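Local coordinates for ferritin like protein (Caulobacter vibrioides, PDB 3HL1) that is of unknown function but belongs to the ferritin-like family and probably binds metal within a bundle of helices, at residues A[4-9]-A[151-156]; A[22-27]-A[119-124]; A[40-45]-A[237-242]. All blocks are in the same frame, centred on the assembly; numbering follows the deposited sequence.

Overall arrangement
The three contacts are spread through a helical, ferritin-like chain. Contact 2 is the central one, about 6 Å from the centre of the chain, and its Glu22 and Glu122 both hydrogen-bond to an unknown ligand, probably from the crystallisation liquor. Contacts 1 and 2 share helix 8-35, yet their centres are about 23 Å apart and their nearest atoms about 9 Å. Contacts 2 and 3 touch directly: the SG of Cys119 packs on the backbone of 237-242, and Phe237 CE2 lies 3.6 Å from Glu122 CG. Contact 1 and contact 3 lie on opposite sides of the chain's centre, about 37 Å apart between centres.

Contact 1 (A[4-9]-A[151-156]); sequences PVWTLP and LRVGME
Trp6 carries its CG opposite the carbonyl carbon (chi1 -83°), which lays the indole over Gly154, while Val153 turns CG1 away from its own backbone N (chi1 174°) and brings it up beside the same ring. Gly154 has no side chain, and its CA comes within 3.4 Å of Trp6 CD2. The approach is a CH-pi contact: the CA of Gly154 is 3.7 Å from the centroid of the five-membered ring of Trp6, 26° off the normal, so it sits over one face but displaced toward the rim. Val153 meets the ring obliquely, its CG1 4.0 Å from Trp6 NE1, with the two side chains at about a right angle. That indole nitrogen is satisfied by Leu134 O, a bond that limits how the flat ring can turn. Farther along, Gln157 reaches back to the backbone of the N-terminal loop, bonding both Pro4 O and Trp6 N. The contact thus joins helix 144-157 to the residues leading into helix 8-35, with Thr7 at its N-cap position, its OG1 making a weak bond to Arg10 N; Leu11 and His14 of helix 8-35 also meet Trp6, and helix 188-207 packs against Arg152 and Met155.

Contact 2 (A[22-27]-A[119-124]); sequences ELWTIP and CLIEYP
Ile121, in the last turn of helix 112-121, reaches across to Trp24 and Thr25 of helix 8-35, and the meeting is entirely apolar. Its CD1 comes to the edge of the indole, in the ring plane, 3.3 Å from Trp24 CZ3, a tight approach; the same methyl is 4.0 Å from Trp24 CH2. The other branch of the isoleucine turns to the threonine: Ile121 CG2 and Thr25 CG2 touch at 3.8 Å. Trp24 extends its CG away from the backbone N (chi1 -176°), which carries the six-membered ring out to the isoleucine. The rings of Tyr28 and Tyr79 also meet the indole, with planes inclined by about 20° and 35°.

The polar atoms of these side chains have partners outside the seam. Trp24 NE1 donates a hydrogen bond to Glu78 O. Thr25 OG1 bonds with Glu54 OE1 and lies 2.7 Å from Glu22 O.

Glutamates flank the seam without bridging it. Glu22 OE1 and Glu122 OE2 stay 6.6 Å apart, and each glutamate has a histidine partner: His57 for Glu22, His233 for Glu122. Tyr148 bonds to Glu22 and Tyr29 to Glu122. Glu54 comes close to Glu22, and the unknown ligand is hydrogen-bonded to Glu22 OE2 and Glu122 OE1.

A buried cluster of glutamates and histidines, on helices 8-35, 42-67 and 233-242 and just past the end of helix 112-121, is consistent with the carboxylate-rich metal site of ferritin-like proteins, although no metal is modelled. The chemistry suggests a division of labour: Ile121, Trp24 and Thr25 join the two helices by hydrocarbon contact, which probably helps set the spacing beside the adjoining Glu22 and Glu122.

Contact 3 (A[40-45]-A[237-242]); sequences TTVPYR and FDFIRR
The Phe239 ring is met obliquely by Val42, whose CG1 comes to 3.9 Å from Phe239 CE2, with the two side chains at about a right angle; Trp231 meets the same ring edge-to-face. Of the other flat groups, the Arg241 guanidinium has the Asp238 carboxylate at its edge, in plane. That of Arg242 holds Asp238 OD2 at its edge and has Arg241 NH2 over one face, 3.3 Å above the plane and offset toward the rim. This is helix-to-helix packing in the ferritin-like fold, the first turn of helix 42-67, with Thr41 at its N-cap position, against helix 233-242.

Behind Val42 the packing is deeper. Ile240 points at Pro43 and lays its CD1 3.9 Å from Pro43 CA, with CB of the proline ring 4.1 Å from that same methyl. Phe239 stretches out with CG opposite its backbone N (chi1 175°), which puts its ring beside Val42, where both residues are exposed, while Ile240 stays buried. Leu46, one turn on in helix 42-67, touches both Phe239 and Ile240, and Ile47 also touches Ile240, so the seam continues along that helix.

The polar residues of 237-242 turn elsewhere and form a salt-bridge network within 237-242. Asp238 takes one arginine on each oxygen. Arg241 grips OD1 side-on with two nitrogens, NE at 3.0 Å and NH2 at 2.7 Å from Asp238 OD1, NH2 meeting the syn lone pair of that oxygen. Two donors on one oxygen and a neighbouring arginine on the other should hold the carboxylate firmly. Arg242 NE completes the network with a nearly straight bond of 2.9 Å to Asp238 OD2 (170° at the hydrogen), reaching that oxygen from 45° above the carboxylate plane.

Contact 1 (A[4-9]-A[151-156])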
loop_
_atom_site.group_PDB
_atom_site.type_symbol
_atom_site.label_atom_id
_atom_site.label_comp_id
_atom_site.label_asym_id
_atom_site.label_seq_id
_atom_site.Cartn_x
_atom_site.Cartn_y
_atom_site.Cartn_z
ATOM N N PRO A 4 -10.447 -11.190 22.683
ATOM C CA PRO A 4 -11.644 -10.841 21.868
ATOM C C PRO A 4 -11.943 -11.854 20.733
ATOM O O PRO A 4 -11.034 -12.146 19.975
ATOM C CB PRO A 4 -11.274 -9.463 21.278
ATOM C CG PRO A 4 -10.183 -8.930 22.194
ATOM C CD PRO A 4 -9.409 -10.141 22.611
ATOM N N VAL A 5 -13.180 -12.367 20.631
ATOM C CA VAL A 5 -13.518 -13.434 19.670
ATOM C C VAL A 5 -13.815 -12.865 18.259
ATOM O O VAL A 5 -14.619 -11.940 18.110
ATOM C CB VAL A 5 -14.724 -14.289 20.102
ATOM C CG1 VAL A 5 -14.797 -15.524 19.223
ATOM C CG2 VAL A 5 -14.630 -14.699 21.581
ATOM N N TRP A 6 -13.123 -13.396 17.256
ATOM C CA TRP A 6 -13.245 -12.938 15.875
ATOM C C TRP A 6 -14.176 -13.836 15.115
ATOM O O TRP A 6 -14.096 -15.043 15.251
ATOM C CB TRP A 6 -11.870 -12.967 15.174
ATOM C CG TRP A 6 -11.085 -11.748 15.463
ATOM C CD1 TRP A 6 -10.691 -11.321 16.706
ATOM C CD2 TRP A 6 -10.635 -10.749 14.527
ATOM N NE1 TRP A 6 -10.016 -10.128 16.603
ATOM C CE2 TRP A 6 -9.936 -9.762 15.280
ATOM C CE3 TRP A 6 -10.737 -10.599 13.128
ATOM C CZ2 TRP A 6 -9.369 -8.629 14.694
ATOM C CZ3 TRP A 6 -10.175 -9.500 12.542
ATOM C CH2 TRP A 6 -9.476 -8.517 13.320
ATOM N N THR A 7 -15.020 -13.253 14.287
ATOM C CA THR A 7 -15.825 -13.993 13.345
ATOM C C THR A 7 -15.134 -14.014 11.963
ATOM O O THR A 7 -14.337 -13.142 11.637
ATOM C CB THR A 7 -17.273 -13.431 13.220
ATOM O OG1 THR A 7 -17.290 -12.175 12.552
ATOM C CG2 THR A 7 -17.968 -13.301 14.588
ATOM N N LEU A 8 -15.443 -15.034 11.186
ATOM C CA LEU A 8 -14.903 -15.179 9.846
ATOM C C LEU A 8 -15.239 -13.984 8.929
ATOM O O LEU A 8 -14.352 -13.463 8.260
ATOM C CB LEU A 8 -15.270 -16.539 9.223
ATOM C CG LEU A 8 -14.461 -16.906 7.951
ATOM C CD1 LEU A 8 -12.919 -16.929 8.203
ATOM C CD2 LEU A 8 -14.955 -18.209 7.317
ATOM N N PRO A 9 -16.492 -13.507 8.921
ATOM C CA PRO A 9 -16.758 -12.310 8.110
ATOM C C PRO A 9 -15.918 -11.074 8.470
ATOM O O PRO A 9 -15.477 -10.321 7.572
ATOM C CB PRO A 9 -18.271 -12.089 8.270
ATOM C CG PRO A 9 -18.829 -13.421 8.708
ATOM C CD PRO A 9 -17.726 -14.078 9.516
ATOM N N LEU A 151 -4.969 -8.204 13.020
ATOM C CA LEU A 151 -5.125 -9.272 12.030
ATOM C C LEU A 151 -4.530 -10.628 12.494
ATOM O O LEU A 151 -5.147 -11.655 12.374
ATOM C CB LEU A 151 -4.502 -8.838 10.718
ATOM C CG LEU A 151 -4.992 -9.639 9.517
ATOM C CD1 LEU A 151 -6.411 -9.237 9.112
ATOM C CD2 LEU A 151 -3.989 -9.481 8.331
ATOM N N ARG A 152 -3.340 -10.619 13.076
ATOM C CA ARG A 152 -2.761 -11.860 13.660
ATOM C C ARG A 152 -3.671 -12.568 14.695
ATOM O O ARG A 152 -3.739 -13.792 14.737
ATOM C CB ARG A 152 -1.437 -11.569 14.369
ATOM C CG ARG A 152 -0.318 -11.183 13.480
ATOM C CD ARG A 152 0.954 -11.018 14.348
ATOM N NE ARG A 152 2.083 -10.588 13.533
ATOM C CZ ARG A 152 2.533 -9.340 13.459
ATOM N NH1 ARG A 152 1.938 -8.350 14.107
ATOM N NH2 ARG A 152 3.572 -9.066 12.688
ATOM N N VAL A 153 -4.414 -11.808 15.472
ATOM C CA VAL A 153 -5.346 -12.381 16.449
ATOM C C VAL A 153 -6.497 -13.107 15.774
ATOM O O VAL A 153 -6.784 -14.272 16.114
ATOM C CB VAL A 153 -5.851 -11.310 17.480
ATOM C CG1 VAL A 153 -6.955 -11.866 18.417
ATOM C CG2 VAL A 153 -4.674 -10.811 18.296
ATOM N N GLY A 154 -7.148 -12.456 14.804
ATOM C CA GLY A 154 -8.195 -13.133 14.041
ATOM C C GLY A 154 -7.685 -14.363 13.322
ATOM O O GLY A 154 -8.346 -15.401 13.324
HETATM N N MSE A 155 -6.524 -14.222 12.687
HETATM C CA MSE A 155 -5.875 -15.286 11.941
HETATM C C MSE A 155 -5.599 -16.514 12.824
HETATM O O MSE A 155 -5.800 -17.658 12.412
HETATM C CB MSE A 155 -4.555 -14.769 11.353
HETATM C CG MSE A 155 -4.736 -13.926 10.121
HETATM SE SE MSE A 155 -3.051 -13.029 9.630
HETATM C CE MSE A 155 -1.940 -14.568 9.235
ATOM N N GLU A 156 -5.144 -16.272 14.033
ATOM C CA GLU A 156 -4.896 -17.364 14.949
ATOM C C GLU A 156 -6.158 -18.075 15.368
ATOM O O GLU A 156 -6.222 -19.298 15.385
ATOM C CB GLU A 156 -4.202 -16.853 16.198
ATOM C CG GLU A 156 -3.463 -17.950 16.927
ATOM C CD GLU A 156 -3.902 -18.107 18.309
ATOM O OE1 GLU A 156 -5.093 -18.447 18.486
ATOM O OE2 GLU A 156 -3.053 -17.913 19.216
#

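Contact 2 (A[22-27]-A[119-124])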
loop_
_atom_site.group_PDB
_atom_site.type_symbol
_atom_site.label_atom_id
_atom_site.label_comp_id
_atom_site.label_asym_id
_atom_site.label_seq_id
_atom_site.Cartn_x
_atom_site.Cartn_y
_atom_site.Cartn_z
ATOM N N GLU A 22 -2.857 -1.057 1.565
ATOM C CA GLU A 22 -1.593 -1.259 0.800
ATOM C C GLU A 22 -1.738 -0.652 -0.604
ATOM O O GLU A 22 -0.854 0.020 -1.111
ATOM C CB GLU A 22 -1.187 -2.763 0.686
ATOM C CG GLU A 22 -0.944 -3.442 2.040
ATOM C CD GLU A 22 0.329 -3.005 2.794
ATOM O OE1 GLU A 22 1.248 -2.477 2.143
ATOM O OE2 GLU A 22 0.407 -3.298 4.027
ATOM N N LEU A 23 -2.858 -0.929 -1.248
ATOM C CA LEU A 23 -3.114 -0.404 -2.594
ATOM C C LEU A 23 -3.140 1.135 -2.600
ATOM O O LEU A 23 -2.590 1.796 -3.517
ATOM C CB LEU A 23 -4.467 -0.925 -3.112
ATOM C CG LEU A 23 -4.767 -0.490 -4.575
ATOM C CD1 LEU A 23 -3.659 -0.960 -5.518
ATOM C CD2 LEU A 23 -6.098 -0.969 -5.086
ATOM N N TRP A 24 -3.824 1.719 -1.610
ATOM C CA TRP A 24 -3.873 3.172 -1.484
ATOM C C TRP A 24 -2.478 3.823 -1.523
ATOM O O TRP A 24 -2.316 4.847 -2.147
ATOM C CB TRP A 24 -4.657 3.589 -0.243
ATOM C CG TRP A 24 -4.848 5.024 -0.079
ATOM C CD1 TRP A 24 -5.957 5.735 -0.387
ATOM C CD2 TRP A 24 -3.957 5.930 0.550
ATOM N NE1 TRP A 24 -5.776 7.044 -0.102
ATOM C CE2 TRP A 24 -4.567 7.199 0.505
ATOM C CE3 TRP A 24 -2.666 5.809 1.100
ATOM C CZ2 TRP A 24 -3.956 8.339 1.007
ATOM C CZ3 TRP A 24 -2.056 6.955 1.609
ATOM C CH2 TRP A 24 -2.694 8.196 1.551
ATOM N N THR A 25 -1.467 3.215 -0.914
ATOM C CA THR A 25 -0.137 3.762 -0.893
ATOM C C THR A 25 0.537 3.724 -2.252
ATOM O O THR A 25 1.422 4.502 -2.487
ATOM C CB THR A 25 0.808 3.051 0.090
ATOM O OG1 THR A 25 1.088 1.750 -0.429
ATOM C CG2 THR A 25 0.224 2.957 1.525
ATOM N N ILE A 26 0.153 2.804 -3.145
ATOM C CA ILE A 26 0.880 2.605 -4.387
ATOM C C ILE A 26 0.769 3.816 -5.338
ATOM O O ILE A 26 1.807 4.377 -5.729
ATOM C CB ILE A 26 0.526 1.219 -5.036
ATOM C CG1 ILE A 26 1.072 0.115 -4.088
ATOM C CG2 ILE A 26 1.102 1.112 -6.456
ATOM C CD1 ILE A 26 0.565 -1.256 -4.323
ATOM N N PRO A 27 -0.473 4.219 -5.740
ATOM C CA PRO A 27 -0.561 5.465 -6.502
ATOM C C PRO A 27 -0.008 6.695 -5.800
ATOM O O PRO A 27 0.574 7.546 -6.468
ATOM C CB PRO A 27 -2.063 5.587 -6.841
ATOM C CG PRO A 27 -2.578 4.195 -6.776
ATOM C CD PRO A 27 -1.807 3.589 -5.615
ATOM N N CYS A 119 5.740 9.574 5.772
ATOM C CA CYS A 119 6.249 9.293 7.127
ATOM C C CYS A 119 5.112 8.862 8.054
ATOM O O CYS A 119 5.238 7.890 8.807
ATOM C CB CYS A 119 6.978 10.498 7.731
ATOM S SG CYS A 119 8.580 10.872 6.970
ATOM N N LEU A 120 3.988 9.548 7.957
ATOM C CA LEU A 120 2.779 9.213 8.718
ATOM C C LEU A 120 2.232 7.827 8.382
ATOM O O LEU A 120 1.910 7.047 9.277
ATOM C CB LEU A 120 1.710 10.264 8.431
ATOM C CG LEU A 120 1.830 11.573 9.193
ATOM C CD1 LEU A 120 0.949 12.610 8.552
ATOM C CD2 LEU A 120 1.429 11.345 10.630
ATOM N N ILE A 121 2.148 7.513 7.110
ATOM C CA ILE A 121 1.620 6.198 6.679
ATOM C C ILE A 121 2.427 5.074 7.301
ATOM O O ILE A 121 1.861 4.084 7.726
ATOM C CB ILE A 121 1.641 6.058 5.155
ATOM C CG1 ILE A 121 0.553 6.901 4.517
ATOM C CG2 ILE A 121 1.434 4.611 4.713
ATOM C CD1 ILE A 121 0.935 7.277 3.057
ATOM N N GLU A 122 3.745 5.221 7.300
ATOM C CA GLU A 122 4.639 4.209 7.799
ATOM C C GLU A 122 5.026 4.386 9.271
ATOM O O GLU A 122 5.950 3.734 9.754
ATOM C CB GLU A 122 5.924 4.186 6.945
ATOM C CG GLU A 122 5.715 4.035 5.412
ATOM C CD GLU A 122 5.405 2.602 4.954
ATOM O OE1 GLU A 122 5.223 1.670 5.806
ATOM O OE2 GLU A 122 5.342 2.400 3.717
ATOM N N TYR A 123 4.324 5.257 9.973
ATOM C CA TYR A 123 4.613 5.562 11.370
ATOM C C TYR A 123 4.615 4.277 12.207
ATOM O O TYR A 123 3.625 3.515 12.163
ATOM C CB TYR A 123 3.558 6.505 11.928
ATOM C CG TYR A 123 3.912 7.121 13.255
ATOM C CD1 TYR A 123 5.032 7.951 13.388
ATOM C CD2 TYR A 123 3.095 6.929 14.364
ATOM C CE1 TYR A 123 5.324 8.528 14.582
ATOM C CE2 TYR A 123 3.393 7.523 15.566
ATOM C CZ TYR A 123 4.524 8.312 15.652
ATOM O OH TYR A 123 4.822 8.946 16.820
ATOM N N PRO A 124 5.712 4.022 12.961
ATOM C CA PRO A 124 5.856 2.751 13.681
ATOM C C PRO A 124 4.904 2.593 14.861
ATOM O O PRO A 124 4.657 3.514 15.618
ATOM C CB PRO A 124 7.318 2.795 14.188
ATOM C CG PRO A 124 7.987 3.803 13.346
ATOM C CD PRO A 124 6.934 4.836 13.116
#

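Contact 3 (A[40-45]-A[237-242])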
loop_
_atom_site.group_PDB
_atom_site.type_symbol
_atom_site.label_atom_id
_atom_site.label_comp_id
_atom_site.label_asym_id
_atom_site.label_seq_id
_atom_site.Cartn_x
_atom_site.Cartn_y
_atom_site.Cartn_z
ATOM N N THR A 40 18.201 9.238 -10.957
ATOM C CA THR A 40 19.388 8.758 -10.271
ATOM C C THR A 40 19.485 9.287 -8.839
ATOM O O THR A 40 20.414 8.898 -8.086
ATOM C CB THR A 40 20.693 9.159 -11.041
ATOM O OG1 THR A 40 20.835 10.572 -10.989
ATOM C CG2 THR A 40 20.655 8.727 -12.530
ATOM N N THR A 41 18.583 10.192 -8.443
ATOM C CA THR A 41 18.728 10.821 -7.137
ATOM C C THR A 41 18.357 9.844 -6.010
ATOM O O THR A 41 17.622 8.866 -6.208
ATOM C CB THR A 41 17.898 12.113 -7.016
ATOM O OG1 THR A 41 16.521 11.831 -7.302
ATOM C CG2 THR A 41 18.390 13.184 -7.983
ATOM N N VAL A 42 18.865 10.117 -4.811
ATOM C CA VAL A 42 18.640 9.203 -3.694
ATOM C C VAL A 42 17.130 9.048 -3.395
ATOM O O VAL A 42 16.689 7.934 -3.164
ATOM C CB VAL A 42 19.463 9.574 -2.410
ATOM C CG1 VAL A 42 18.945 8.813 -1.192
ATOM C CG2 VAL A 42 20.981 9.309 -2.632
ATOM N N PRO A 43 16.347 10.149 -3.381
ATOM C CA PRO A 43 14.948 9.980 -2.974
ATOM C C PRO A 43 14.173 9.182 -3.996
ATOM O O PRO A 43 13.283 8.402 -3.654
ATOM C CB PRO A 43 14.422 11.420 -2.896
ATOM C CG PRO A 43 15.660 12.275 -2.823
ATOM C CD PRO A 43 16.629 11.562 -3.673
ATOM N N TYR A 44 14.546 9.315 -5.251
ATOM C CA TYR A 44 13.916 8.498 -6.293
ATOM C C TYR A 44 14.157 7.007 -6.081
ATOM O O TYR A 44 13.228 6.228 -6.098
ATOM C CB TYR A 44 14.408 8.900 -7.664
ATOM C CG TYR A 44 13.648 8.269 -8.786
ATOM C CD1 TYR A 44 13.929 6.969 -9.213
ATOM C CD2 TYR A 44 12.712 8.998 -9.486
ATOM C CE1 TYR A 44 13.241 6.397 -10.290
ATOM C CE2 TYR A 44 12.065 8.450 -10.563
ATOM C CZ TYR A 44 12.317 7.144 -10.939
ATOM O OH TYR A 44 11.654 6.639 -12.016
ATOM N N ARG A 45 15.407 6.614 -5.871
ATOM C CA ARG A 45 15.718 5.196 -5.680
ATOM C C ARG A 45 15.162 4.649 -4.344
ATOM O O ARG A 45 14.766 3.489 -4.262
ATOM C CB ARG A 45 17.223 4.964 -5.852
ATOM C CG ARG A 45 17.664 4.995 -7.364
ATOM C CD ARG A 45 18.787 5.996 -7.679
ATOM N NE ARG A 45 20.114 5.409 -7.924
ATOM C CZ ARG A 45 20.615 5.049 -9.116
ATOM N NH1 ARG A 45 19.910 5.147 -10.248
ATOM N NH2 ARG A 45 21.848 4.551 -9.178
ATOM N N PHE A 237 11.843 7.313 4.554
ATOM C CA PHE A 237 11.056 8.518 4.318
ATOM C C PHE A 237 11.417 9.632 5.280
ATOM O O PHE A 237 11.454 10.773 4.882
ATOM C CB PHE A 237 9.533 8.226 4.340
ATOM C CG PHE A 237 9.077 7.180 3.292
ATOM C CD1 PHE A 237 9.806 6.953 2.122
ATOM C CD2 PHE A 237 7.893 6.436 3.490
ATOM C CE1 PHE A 237 9.381 6.004 1.188
ATOM C CE2 PHE A 237 7.485 5.490 2.574
ATOM C CZ PHE A 237 8.211 5.275 1.417
ATOM N N ASP A 238 11.711 9.287 6.532
ATOM C CA ASP A 238 12.202 10.273 7.495
ATOM C C ASP A 238 13.562 10.825 7.039
ATOM O O ASP A 238 13.851 11.997 7.189
ATOM C CB ASP A 238 12.260 9.646 8.880
ATOM C CG ASP A 238 12.554 10.664 9.975
ATOM O OD1 ASP A 238 11.851 11.699 10.058
ATOM O OD2 ASP A 238 13.505 10.407 10.738
ATOM N N PHE A 239 14.383 9.974 6.441
ATOM C CA PHE A 239 15.644 10.406 5.852
ATOM C C PHE A 239 15.427 11.479 4.790
ATOM O O PHE A 239 16.064 12.530 4.817
ATOM C CB PHE A 239 16.378 9.211 5.258
ATOM C CG PHE A 239 17.634 9.577 4.530
ATOM C CD1 PHE A 239 18.848 9.707 5.226
ATOM C CD2 PHE A 239 17.625 9.761 3.155
ATOM C CE1 PHE A 239 20.041 10.046 4.552
ATOM C CE2 PHE A 239 18.805 10.105 2.476
ATOM C CZ PHE A 239 20.019 10.233 3.187
ATOM N N ILE A 240 14.492 11.225 3.877
ATOM C CA ILE A 240 14.192 12.166 2.808
ATOM C C ILE A 240 13.664 13.453 3.412
ATOM O O ILE A 240 14.065 14.537 2.995
ATOM C CB ILE A 240 13.171 11.590 1.773
ATOM C CG1 ILE A 240 13.788 10.407 1.011
ATOM C CG2 ILE A 240 12.716 12.664 0.793
ATOM C CD1 ILE A 240 12.765 9.513 0.276
ATOM N N ARG A 241 12.781 13.329 4.405
ATOM C CA ARG A 241 12.180 14.503 5.057
ATOM C C ARG A 241 13.233 15.464 5.614
ATOM O O ARG A 241 13.036 16.684 5.593
ATOM C CB ARG A 241 11.243 14.075 6.186
ATOM C CG ARG A 241 10.386 15.189 6.779
ATOM C CD ARG A 241 9.546 14.603 7.923
ATOM N NE ARG A 241 10.394 14.099 9.024
ATOM C CZ ARG A 241 10.743 14.785 10.131
ATOM N NH1 ARG A 241 10.309 16.028 10.348
ATOM N NH2 ARG A 241 11.521 14.223 11.059
ATOM N N ARG A 242 14.340 14.886 6.088
ATOM C CA ARG A 242 15.452 15.612 6.718
ATOM C C ARG A 242 16.539 16.133 5.787
ATOM O O ARG A 242 17.375 16.889 6.237
ATOM C CB ARG A 242 16.124 14.725 7.762
ATOM C CG ARG A 242 15.230 14.341 8.917
ATOM C CD ARG A 242 15.902 13.253 9.758
ATOM N NE ARG A 242 15.056 12.800 10.859
ATOM C CZ ARG A 242 14.852 13.475 11.993
ATOM N NH1 ARG A 242 15.452 14.642 12.224
ATOM N NH2 ARG A 242 14.049 12.962 12.923
#